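Local coordinates for protein of unknown function with cystatin-like fold (Xanthomonas campestris pv. campestris, PDB 3G8Z) that is of unknown function but adopts a cystatin-like fold and belongs to the SnoaL-like family, which includes polyketide cyclases, at residues S46-H52 / K128-L134; D97-L103 / G118-I124; T22-K27 / D91-S95; V79-F84 / A144-R148. All blocks are in the same frame, centred on the assembly; numbering follows the deposited sequence.

Interactions 1, 2 and 3 all involve the same mixed sheet; interaction 4 lies across the chain's centre from interactions 1, 2 and 3 and touches none of them. Interaction 1 is a parallel strand pair and interaction 2 an antiparallel hairpin. They meet directly, because strands 112-125 and 128-136 are neighbours in the sheet. Interaction 2 is the most buried. Interaction 1 is partly buried and adds a polar cluster to its backbone ladder. Interaction 3 packs a helix on the outer strand next to the hairpin and has no hydrogen bond across it. Interaction 4 also lacks one, relying on aromatic packing between a turn and the C-terminal helix. Interactions 1 to 3 reach the second subunit.

Interaction 1: S46-H52 / K128-L134; sequences SPDVIWH and KIVEVRL
I50, W51 and H52 pair with E131, V132 and R133 in the parallel strand pair of the mixed sheet of this cystatin-like fold. The ladder includes I50 N to V130 O and V132 N to I50 O, and ends with L134 N to H52 O. V130 and E131 form a classic beta bulge against R123 of the next strand. Before the pair, the chain turns a corner. S46 N bonds I129 O at 2.8 Å, and S46 OG accepts from D48 N in an ST turn. A water donates to both D48 O and V130 O.

W51 and V132 lie side by side on the face that meets helix 66-79. V132 CG1 sits 3.8 Å from the centroid of the W51 six-membered ring, almost straight over it. L134 CD1 reaches W51 CZ2 at 3.9 Å. W51 NE1 bonds Q53 OE1.

On the face of I50, E131, H52 and R133, the last three make a polar cluster. H52 NE2 donates to E131 OE2 at 2.7 Å, with an N-H...O angle of 161°. The oxygen lies in the ring plane and uses its anti lone pair. The R133 chain bends at chi3 (-62°), which folds its guanidinium flat over the H52 ring. The centres are 3.8 Å apart and the planes 10° apart. E131 OE1 makes a salt bridge with R123 NE, and H52 ND1 bonds T62 OG1. The imidazole therefore has a partner at each nitrogen and a guanidinium over one face, which should fix its rotation. Both carboxylate oxygens of E131 are also engaged, so this group is held firmly between two strands.

Interaction 2: D97-L103 / G118-I124; sequences DWVAITL and GVDLLRI
Strands 98-103 and 118-124 run antiparallel at 160°, their axes 4.6 Å apart, from W98 opposite R123 to L103 opposite G118. V99 with L122, I101 with D120 and L103 with G118 are hydrogen-bonded pairs; V99 N to L122 O and I101 N to D120 O are both 2.8 Å. I124 N adds a bond to D97 O. The aliphatic part of R123 covers one face of the W98 ring, with R123 CB 3.6 Å from the centroid of its six-membered ring. The guanidinium turns its edge to W98 CZ2, its plane 58° from the ring; NE bridges to E131 and NH1 to E125.

The two strands form the long beta hairpin of the cystatin-like sheet. V99, I101, L122 and I124 make an apolar patch, partly covered by helix 22-35. I101 CD1 meets L122 CD1 at 3.6 Å. On the same face, L103 CG sits between its backbone N and carbonyl carbon (chi1 50°). This brings CD1 over G118, and CD2 3.6 Å from D120 OD1. D120 OD2 bonds a glycerol, probably from crystallisation. On the other face, A100 CB touches L121 CD2 at 3.8 Å, while W98, T102, V119 and L121 pack on the second subunit.

Interaction 3: T22-K27 / D91-S95; sequences TIDIAK and DYMAS
I23, A26 and K27 pack on Y92 and A94 in a helix-on-sheet contact at one margin of the cystatin-like fold. Helix 22-35 lies here against strand 85-95, an outermost strand of the sheet within this chain. The axes of the two short segments are 8.7 Å apart at an angle of 141°. No hydrogen bond crosses the contact; it is held by apolar packing.

Y92 supplies most of the surface on the strand side. Its CB points toward the helix, and the side chain is met by I23 and, one turn on, by A26 and K27. I23 CG2 touches Y92 CB at 3.7 Å. A26 CB comes to Y92 CD2 at 3.9 Å, and the carbonyl oxygen of A26 lies at the ring edge. I23 also sends CD1 along the strand, to 3.4 Å from Y92 O. Its CG1 reaches A94 CB at 4.2 Å. T22 OG1 touches the same methyl group at a similar distance.

The neighbouring strand 98-109 continues the packing. A26 touches V99 and I101, and Y92 also touches I101. M93, a selenomethionine, and S95 point away from the helix. They face the second subunit, where S95 OG bonds L134 O of that subunit.

K27 covers one face of the Y92 ring with its aliphatic chain. CG is anti to its carbonyl carbon (chi1 -74°), and the chain beyond it is extended, so it runs across the ring. K27 CE lies 3.7 Å from Y92 CD1, and K27 CG stands over the ring centre in a CH-pi contact, 3.6 Å from the centroid.

Interaction 4: V79-F84 / A144-R148; sequences VSNGTF and AFWGR
F84, F145 and W146 form an aromatic cluster where the C-terminal helix meets the turn after helix 66-79. F84 lies near a bound glycerol, probably from the crystallisation liquor. W146 CZ2 lies over one face of the F84 ring, 3.6 Å from F84 CD1. The two six-membered rings are oblique, their centroids 5.0 Å apart and their planes at 47°. F84 CD1 also touches F145 CE2 at 3.8 Å. Within the helix, F145 sets CD2 over the centre of one face of W146, so all three rings touch one another.

Helix 66-79 ends in a Schellman motif with N81 as its C-prime residue, and G82 N bonds M77 O. A type I' turn from S80 to T83 then leads into the strand. S80, the first residue of the turn, sets CB 3.6 Å from F145 CZ. S80 OG accepts from F84 N at 3.3 Å, and its main partner is M76 O. V79 CG1, anti to its backbone N (chi1 171°), reaches W146 O at 3.5 Å. H57 and F59 meet the ring of W146, and F105 meets that of F84. W146 NE1 bonds E142 OE2 one turn back, and W146 O accepts from Q58 NE2.

Interaction 1: S46-H52 / K128-L134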
# COMPACT_ATOMS: atom_id res chain seq x y z
N SER A 46 12.52 1.98 -14.13
CA SER A 46 13.97 2.06 -14.04
C SER A 46 14.61 0.79 -14.57
O SER A 46 14.12 -0.31 -14.28
CB SER A 46 14.41 2.27 -12.59
OG SER A 46 15.81 2.15 -12.45
N PRO A 47 15.73 0.92 -15.31
CA PRO A 47 16.52 -0.24 -15.68
C PRO A 47 16.99 -1.05 -14.48
O PRO A 47 17.20 -2.26 -14.59
CB PRO A 47 17.72 0.37 -16.40
CG PRO A 47 17.27 1.68 -16.83
CD PRO A 47 16.32 2.16 -15.82
N ASP A 48 17.13 -0.38 -13.34
CA ASP A 48 17.56 -1.04 -12.11
C ASP A 48 16.40 -1.32 -11.15
O ASP A 48 16.61 -1.44 -9.95
CB ASP A 48 18.59 -0.16 -11.40
CG ASP A 48 19.81 0.10 -12.25
OD1 ASP A 48 20.11 -0.71 -13.16
OD2 ASP A 48 20.50 1.11 -11.99
N VAL A 49 15.20 -1.44 -11.69
CA VAL A 49 13.99 -1.60 -10.87
C VAL A 49 14.09 -2.81 -9.93
O VAL A 49 14.55 -3.89 -10.32
CB VAL A 49 12.71 -1.76 -11.75
CG1 VAL A 49 12.79 -3.03 -12.60
CG2 VAL A 49 11.40 -1.77 -10.89
N ILE A 50 13.69 -2.61 -8.68
CA ILE A 50 13.56 -3.70 -7.72
C ILE A 50 12.09 -4.07 -7.65
O ILE A 50 11.25 -3.26 -7.30
CB ILE A 50 14.01 -3.29 -6.32
CG1 ILE A 50 15.47 -2.82 -6.33
CG2 ILE A 50 13.84 -4.46 -5.36
CD1 ILE A 50 15.88 -2.04 -5.06
N TRP A 51 11.77 -5.31 -8.00
CA TRP A 51 10.37 -5.73 -8.15
C TRP A 51 10.04 -6.86 -7.17
O TRP A 51 10.60 -7.96 -7.28
CB TRP A 51 10.19 -6.20 -9.59
CG TRP A 51 8.81 -6.57 -9.95
CD1 TRP A 51 8.14 -7.68 -9.55
CD2 TRP A 51 7.93 -5.85 -10.81
NE1 TRP A 51 6.87 -7.70 -10.10
CE2 TRP A 51 6.73 -6.58 -10.88
CE3 TRP A 51 8.05 -4.67 -11.54
CZ2 TRP A 51 5.65 -6.16 -11.66
CZ3 TRP A 51 6.97 -4.26 -12.31
CH2 TRP A 51 5.80 -5.00 -12.36
N HIS A 52 9.17 -6.58 -6.20
CA HIS A 52 8.80 -7.59 -5.19
C HIS A 52 7.44 -8.23 -5.51
O HIS A 52 6.39 -7.58 -5.42
CB HIS A 52 8.71 -6.98 -3.78
CG HIS A 52 9.89 -6.14 -3.39
ND1 HIS A 52 11.06 -6.69 -2.92
CD2 HIS A 52 10.05 -4.80 -3.33
CE1 HIS A 52 11.91 -5.72 -2.62
NE2 HIS A 52 11.31 -4.56 -2.83
N LYS A 128 11.05 8.05 -12.79
CA LYS A 128 11.05 6.63 -13.06
C LYS A 128 10.63 5.80 -11.85
O LYS A 128 10.87 6.16 -10.69
CB LYS A 128 12.42 6.18 -13.56
CG LYS A 128 12.81 6.83 -14.90
CD LYS A 128 13.57 5.91 -15.79
CE LYS A 128 14.02 6.63 -17.07
NZ LYS A 128 12.90 6.82 -18.03
N ILE A 129 9.98 4.68 -12.14
CA ILE A 129 9.63 3.70 -11.12
C ILE A 129 10.86 2.84 -10.78
O ILE A 129 11.34 2.04 -11.60
CB ILE A 129 8.50 2.80 -11.62
CG1 ILE A 129 7.24 3.64 -11.82
CG2 ILE A 129 8.25 1.68 -10.66
CD1 ILE A 129 6.25 3.00 -12.75
N VAL A 130 11.34 3.01 -9.55
CA VAL A 130 12.59 2.37 -9.11
C VAL A 130 12.31 1.14 -8.26
O VAL A 130 13.16 0.25 -8.13
CB VAL A 130 13.54 3.37 -8.37
CG1 VAL A 130 14.05 4.44 -9.33
CG2 VAL A 130 12.90 4.02 -7.15
N GLU A 131 11.11 1.05 -7.71
CA GLU A 131 10.77 -0.10 -6.90
C GLU A 131 9.29 -0.38 -6.99
O GLU A 131 8.48 0.54 -7.03
CB GLU A 131 11.18 0.14 -5.45
CG GLU A 131 11.15 -1.12 -4.60
CD GLU A 131 11.79 -0.95 -3.22
OE1 GLU A 131 12.20 0.18 -2.84
OE2 GLU A 131 11.84 -1.97 -2.49
N VAL A 132 8.95 -1.66 -7.00
CA VAL A 132 7.57 -2.11 -7.12
C VAL A 132 7.34 -3.17 -6.04
O VAL A 132 8.16 -4.09 -5.90
CB VAL A 132 7.31 -2.70 -8.52
CG1 VAL A 132 5.94 -3.35 -8.60
CG2 VAL A 132 7.46 -1.61 -9.63
N ARG A 133 6.27 -3.02 -5.27
CA ARG A 133 5.83 -4.07 -4.36
C ARG A 133 4.36 -4.31 -4.52
O ARG A 133 3.57 -3.40 -4.37
CB ARG A 133 6.13 -3.76 -2.89
CG ARG A 133 5.80 -4.97 -1.99
CD ARG A 133 6.05 -4.69 -0.55
NE ARG A 133 7.44 -4.38 -0.27
CZ ARG A 133 8.38 -5.29 -0.11
NH1 ARG A 133 8.09 -6.57 -0.23
NH2 ARG A 133 9.63 -4.90 0.16
N LEU A 134 4.00 -5.55 -4.84
CA LEU A 134 2.64 -5.90 -5.15
C LEU A 134 1.99 -6.61 -3.96
O LEU A 134 2.65 -7.34 -3.22
CB LEU A 134 2.61 -6.82 -6.39
CG LEU A 134 3.27 -6.23 -7.67
CD1 LEU A 134 3.03 -7.07 -8.90
CD2 LEU A 134 2.81 -4.84 -7.89
O HOH W 1 15.99 0.41 -8.00

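Interaction 2: D97-L103 / G118-I124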
# COMPACT_ATOMS: atom_id res chain seq x y z
N ASP A 97 8.03 9.28 -1.50
CA ASP A 97 8.28 8.93 -2.91
C ASP A 97 7.48 7.71 -3.37
O ASP A 97 7.67 7.22 -4.48
CB ASP A 97 9.77 8.67 -3.15
CG ASP A 97 10.64 9.88 -2.87
OD1 ASP A 97 10.12 11.02 -2.94
OD2 ASP A 97 11.85 9.66 -2.58
N TRP A 98 6.58 7.22 -2.51
CA TRP A 98 5.72 6.08 -2.84
C TRP A 98 4.35 6.51 -3.31
O TRP A 98 3.81 7.51 -2.85
CB TRP A 98 5.52 5.19 -1.62
CG TRP A 98 6.78 4.49 -1.22
CD1 TRP A 98 7.74 4.94 -0.37
CD2 TRP A 98 7.23 3.22 -1.69
NE1 TRP A 98 8.77 4.02 -0.27
CE2 TRP A 98 8.47 2.95 -1.07
CE3 TRP A 98 6.69 2.28 -2.57
CZ2 TRP A 98 9.18 1.77 -1.31
CZ3 TRP A 98 7.40 1.11 -2.80
CH2 TRP A 98 8.62 0.86 -2.16
N VAL A 99 3.78 5.70 -4.19
CA VAL A 99 2.41 5.84 -4.57
C VAL A 99 1.75 4.49 -4.35
O VAL A 99 2.27 3.48 -4.82
CB VAL A 99 2.30 6.26 -6.04
CG1 VAL A 99 0.81 6.18 -6.50
CG2 VAL A 99 2.89 7.67 -6.25
N ALA A 100 0.64 4.45 -3.62
CA ALA A 100 -0.19 3.25 -3.55
C ALA A 100 -1.35 3.38 -4.50
O ALA A 100 -2.02 4.43 -4.56
CB ALA A 100 -0.70 2.98 -2.15
N ILE A 101 -1.54 2.32 -5.28
CA ILE A 101 -2.67 2.25 -6.18
C ILE A 101 -3.51 1.08 -5.75
O ILE A 101 -3.05 -0.05 -5.80
CB ILE A 101 -2.24 2.05 -7.64
CG1 ILE A 101 -1.12 3.04 -7.99
CG2 ILE A 101 -3.48 2.21 -8.56
CD1 ILE A 101 -0.01 2.49 -8.86
N THR A 102 -4.76 1.36 -5.36
CA THR A 102 -5.72 0.34 -5.03
C THR A 102 -6.40 -0.04 -6.33
O THR A 102 -6.70 0.82 -7.16
CB THR A 102 -6.77 0.83 -3.99
OG1 THR A 102 -7.28 2.10 -4.40
CG2 THR A 102 -6.13 0.97 -2.62
N LEU A 103 -6.64 -1.33 -6.49
CA LEU A 103 -7.08 -1.83 -7.77
C LEU A 103 -7.72 -3.19 -7.67
O LEU A 103 -7.81 -3.80 -6.59
CB LEU A 103 -5.91 -1.83 -8.76
CG LEU A 103 -4.61 -2.48 -8.31
CD1 LEU A 103 -4.78 -4.00 -8.34
CD2 LEU A 103 -3.41 -1.99 -9.16
N GLY A 118 -6.34 -5.72 -5.11
CA GLY A 118 -4.90 -5.67 -4.89
C GLY A 118 -4.45 -4.26 -4.61
O GLY A 118 -5.24 -3.32 -4.71
N VAL A 119 -3.18 -4.11 -4.28
CA VAL A 119 -2.57 -2.79 -4.17
C VAL A 119 -1.19 -2.89 -4.80
O VAL A 119 -0.47 -3.83 -4.53
CB VAL A 119 -2.41 -2.33 -2.68
CG1 VAL A 119 -1.86 -0.87 -2.58
CG2 VAL A 119 -3.73 -2.45 -1.93
N ASP A 120 -0.87 -1.94 -5.68
CA ASP A 120 0.48 -1.80 -6.20
C ASP A 120 1.13 -0.67 -5.48
O ASP A 120 0.55 0.42 -5.40
CB ASP A 120 0.50 -1.48 -7.68
CG ASP A 120 0.18 -2.66 -8.53
OD1 ASP A 120 -0.42 -3.64 -8.00
OD2 ASP A 120 0.51 -2.59 -9.75
N LEU A 121 2.31 -0.91 -4.93
CA LEU A 121 3.11 0.14 -4.33
C LEU A 121 4.29 0.45 -5.24
O LEU A 121 5.07 -0.45 -5.56
CB LEU A 121 3.61 -0.25 -2.92
CG LEU A 121 2.81 0.25 -1.70
CD1 LEU A 121 2.90 1.76 -1.57
CD2 LEU A 121 1.36 -0.16 -1.81
N LEU A 122 4.41 1.70 -5.67
CA LEU A 122 5.49 2.13 -6.55
C LEU A 122 6.33 3.16 -5.84
O LEU A 122 5.77 4.09 -5.23
CB LEU A 122 4.96 2.77 -7.84
CG LEU A 122 3.90 2.00 -8.64
CD1 LEU A 122 3.48 2.81 -9.87
CD2 LEU A 122 4.37 0.63 -9.02
N ARG A 123 7.64 3.03 -5.93
CA ARG A 123 8.54 4.07 -5.48
C ARG A 123 9.08 4.76 -6.71
O ARG A 123 9.55 4.10 -7.62
CB ARG A 123 9.70 3.51 -4.66
CG ARG A 123 10.53 4.62 -4.04
CD ARG A 123 11.44 4.15 -2.90
NE ARG A 123 12.29 3.04 -3.25
CZ ARG A 123 13.53 3.14 -3.74
NH1 ARG A 123 14.10 4.32 -3.97
NH2 ARG A 123 14.22 2.05 -4.01
N ILE A 124 8.95 6.07 -6.77
CA ILE A 124 9.24 6.82 -7.98
C ILE A 124 10.27 7.88 -7.67
O ILE A 124 10.15 8.58 -6.68
CB ILE A 124 7.97 7.46 -8.54
CG1 ILE A 124 7.04 6.33 -9.03
CG2 ILE A 124 8.29 8.49 -9.63
CD1 ILE A 124 5.55 6.70 -9.05

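Interaction 3: T22-K27 / D91-S95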
# COMPACT_ATOMS: atom_id res chain seq x y z
N THR A 22 4.47 12.27 -8.88
CA THR A 22 4.55 10.82 -8.80
C THR A 22 3.23 10.15 -9.18
O THR A 22 3.23 9.05 -9.74
CB THR A 22 5.02 10.37 -7.41
OG1 THR A 22 4.16 10.92 -6.41
CG2 THR A 22 6.47 10.83 -7.18
N ILE A 23 2.11 10.78 -8.88
CA ILE A 23 0.82 10.20 -9.23
C ILE A 23 0.63 10.19 -10.75
O ILE A 23 0.11 9.22 -11.29
CB ILE A 23 -0.36 10.88 -8.53
CG1 ILE A 23 -0.32 10.54 -7.02
CG2 ILE A 23 -1.66 10.42 -9.16
CD1 ILE A 23 -1.60 10.87 -6.26
N ASP A 24 1.09 11.23 -11.43
CA ASP A 24 1.08 11.26 -12.88
C ASP A 24 1.87 10.07 -13.44
O ASP A 24 1.41 9.38 -14.35
CB ASP A 24 1.70 12.56 -13.41
CG ASP A 24 0.84 13.77 -13.13
OD1 ASP A 24 -0.39 13.62 -13.20
OD2 ASP A 24 1.40 14.85 -12.84
N ILE A 25 3.05 9.83 -12.88
CA ILE A 25 3.86 8.70 -13.32
C ILE A 25 3.16 7.37 -13.05
O ILE A 25 3.17 6.48 -13.90
CB ILE A 25 5.28 8.74 -12.70
CG1 ILE A 25 6.03 9.96 -13.24
CG2 ILE A 25 6.04 7.46 -13.02
CD1 ILE A 25 7.00 10.58 -12.24
N ALA A 26 2.53 7.24 -11.88
CA ALA A 26 1.82 6.02 -11.52
C ALA A 26 0.65 5.79 -12.47
O ALA A 26 0.37 4.64 -12.87
CB ALA A 26 1.34 6.09 -10.08
N LYS A 27 -0.05 6.86 -12.84
CA LYS A 27 -1.19 6.75 -13.76
C LYS A 27 -0.71 6.32 -15.13
O LYS A 27 -1.39 5.55 -15.81
CB LYS A 27 -1.95 8.07 -13.84
CG LYS A 27 -2.78 8.33 -12.59
CD LYS A 27 -3.55 9.63 -12.65
CE LYS A 27 -4.53 9.75 -11.50
NZ LYS A 27 -5.07 11.15 -11.44
N ASP A 91 -7.92 4.15 -6.46
CA ASP A 91 -7.30 5.37 -5.97
C ASP A 91 -5.79 5.35 -6.13
O ASP A 91 -5.16 4.31 -5.97
CB ASP A 91 -7.63 5.57 -4.48
CG ASP A 91 -9.09 5.92 -4.25
OD1 ASP A 91 -9.58 6.88 -4.88
OD2 ASP A 91 -9.75 5.24 -3.43
N TYR A 92 -5.22 6.51 -6.45
CA TYR A 92 -3.77 6.73 -6.43
C TYR A 92 -3.45 7.63 -5.26
O TYR A 92 -3.99 8.74 -5.17
CB TYR A 92 -3.31 7.44 -7.70
CG TYR A 92 -3.56 6.64 -8.96
CD1 TYR A 92 -4.82 6.59 -9.53
CD2 TYR A 92 -2.52 5.98 -9.58
CE1 TYR A 92 -5.04 5.86 -10.69
CE2 TYR A 92 -2.73 5.27 -10.72
CZ TYR A 92 -3.99 5.19 -11.27
OH TYR A 92 -4.14 4.48 -12.43
N MSE A 93 -2.57 7.18 -4.38
CA MSE A 93 -2.27 7.92 -3.16
C MSE A 93 -0.77 8.07 -2.97
O MSE A 93 -0.03 7.10 -3.16
CB MSE A 93 -2.84 7.13 -1.99
CG MSE A 93 -4.31 6.81 -2.15
SE MSE A 93 -4.94 5.85 -0.63
CE MSE A 93 -6.63 5.11 -1.31
N ALA A 94 -0.33 9.27 -2.61
CA ALA A 94 1.10 9.52 -2.48
C ALA A 94 1.56 9.65 -1.05
O ALA A 94 0.90 10.28 -0.23
CB ALA A 94 1.50 10.80 -3.25
N SER A 95 2.72 9.08 -0.76
CA SER A 95 3.30 9.22 0.55
C SER A 95 4.80 9.18 0.40
O SER A 95 5.37 8.17 0.03
CB SER A 95 2.81 8.10 1.45
OG SER A 95 3.10 8.38 2.80

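Interaction 4: V79-F84 / A144-R148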
# COMPACT_ATOMS: atom_id res chain seq x y z
N VAL A 79 1.96 -17.22 -19.66
CA VAL A 79 1.32 -18.14 -18.72
C VAL A 79 -0.17 -17.84 -18.56
O VAL A 79 -0.98 -18.76 -18.46
CB VAL A 79 2.03 -18.12 -17.33
CG1 VAL A 79 1.24 -18.90 -16.31
CG2 VAL A 79 3.46 -18.68 -17.47
N SER A 80 -0.54 -16.57 -18.57
CA SER A 80 -1.93 -16.15 -18.40
C SER A 80 -2.71 -16.03 -19.71
O SER A 80 -3.86 -15.59 -19.73
CB SER A 80 -1.98 -14.82 -17.66
OG SER A 80 -1.57 -13.75 -18.48
N ASN A 81 -2.11 -16.46 -20.81
CA ASN A 81 -2.76 -16.36 -22.11
C ASN A 81 -3.19 -14.94 -22.36
O ASN A 81 -4.26 -14.71 -22.92
CB ASN A 81 -3.98 -17.30 -22.21
CG ASN A 81 -4.59 -17.33 -23.59
OD1 ASN A 81 -3.90 -17.19 -24.59
ND2 ASN A 81 -5.93 -17.52 -23.66
N GLY A 82 -2.33 -13.99 -21.95
CA GLY A 82 -2.59 -12.57 -22.11
C GLY A 82 -3.76 -12.03 -21.33
O GLY A 82 -4.21 -10.89 -21.58
N THR A 83 -4.29 -12.80 -20.39
CA THR A 83 -5.53 -12.39 -19.71
C THR A 83 -5.30 -11.68 -18.38
O THR A 83 -6.23 -11.07 -17.85
CB THR A 83 -6.45 -13.61 -19.44
OG1 THR A 83 -5.85 -14.45 -18.43
CG2 THR A 83 -6.71 -14.39 -20.72
N PHE A 84 -4.10 -11.77 -17.81
CA PHE A 84 -3.88 -11.07 -16.56
C PHE A 84 -4.02 -9.58 -16.77
O PHE A 84 -3.40 -9.00 -17.66
CB PHE A 84 -2.53 -11.36 -15.94
CG PHE A 84 -2.32 -10.63 -14.66
CD1 PHE A 84 -2.87 -11.10 -13.48
CD2 PHE A 84 -1.63 -9.45 -14.64
CE1 PHE A 84 -2.71 -10.42 -12.30
CE2 PHE A 84 -1.47 -8.75 -13.43
CZ PHE A 84 -2.02 -9.25 -12.28
N ALA A 144 -2.16 -20.06 -7.40
CA ALA A 144 -2.65 -21.12 -8.28
C ALA A 144 -2.71 -20.63 -9.73
O ALA A 144 -2.40 -21.36 -10.67
CB ALA A 144 -4.02 -21.61 -7.83
N PHE A 145 -3.12 -19.37 -9.90
CA PHE A 145 -3.21 -18.76 -11.22
C PHE A 145 -1.86 -18.84 -11.95
O PHE A 145 -1.78 -19.26 -13.12
CB PHE A 145 -3.67 -17.31 -11.05
CG PHE A 145 -3.79 -16.53 -12.34
CD1 PHE A 145 -4.91 -16.64 -13.14
CD2 PHE A 145 -2.80 -15.61 -12.70
CE1 PHE A 145 -5.03 -15.90 -14.29
CE2 PHE A 145 -2.92 -14.89 -13.87
CZ PHE A 145 -4.04 -15.04 -14.67
N TRP A 146 -0.81 -18.41 -11.29
CA TRP A 146 0.49 -18.33 -11.93
C TRP A 146 1.11 -19.70 -12.05
O TRP A 146 1.79 -20.01 -13.02
CB TRP A 146 1.41 -17.37 -11.18
CG TRP A 146 0.99 -15.91 -11.29
CD1 TRP A 146 0.71 -15.06 -10.27
CD2 TRP A 146 0.85 -15.14 -12.49
NE1 TRP A 146 0.38 -13.84 -10.75
CE2 TRP A 146 0.48 -13.85 -12.11
CE3 TRP A 146 0.98 -15.43 -13.85
CZ2 TRP A 146 0.23 -12.86 -13.03
CZ3 TRP A 146 0.74 -14.42 -14.75
CH2 TRP A 146 0.37 -13.16 -14.34
N GLY A 147 0.89 -20.51 -11.03
CA GLY A 147 1.35 -21.86 -11.03
C GLY A 147 2.81 -22.00 -10.71
O GLY A 147 3.53 -21.05 -10.43
N ARG A 148 3.21 -23.26 -10.74
CA ARG A 148 4.60 -23.64 -10.62
C ARG A 148 5.10 -23.97 -12.00
O ARG A 148 6.31 -23.90 -12.22
CB ARG A 148 4.71 -24.88 -9.74
CG ARG A 148 4.13 -24.72 -8.37
CD ARG A 148 5.04 -23.87 -7.52
NE ARG A 148 5.24 -24.46 -6.20
CZ ARG A 148 5.94 -25.56 -5.96
NH1 ARG A 148 6.54 -26.24 -6.94
NH2 ARG A 148 6.05 -26.01 -4.72
OXT ARG A 148 4.33 -24.36 -12.91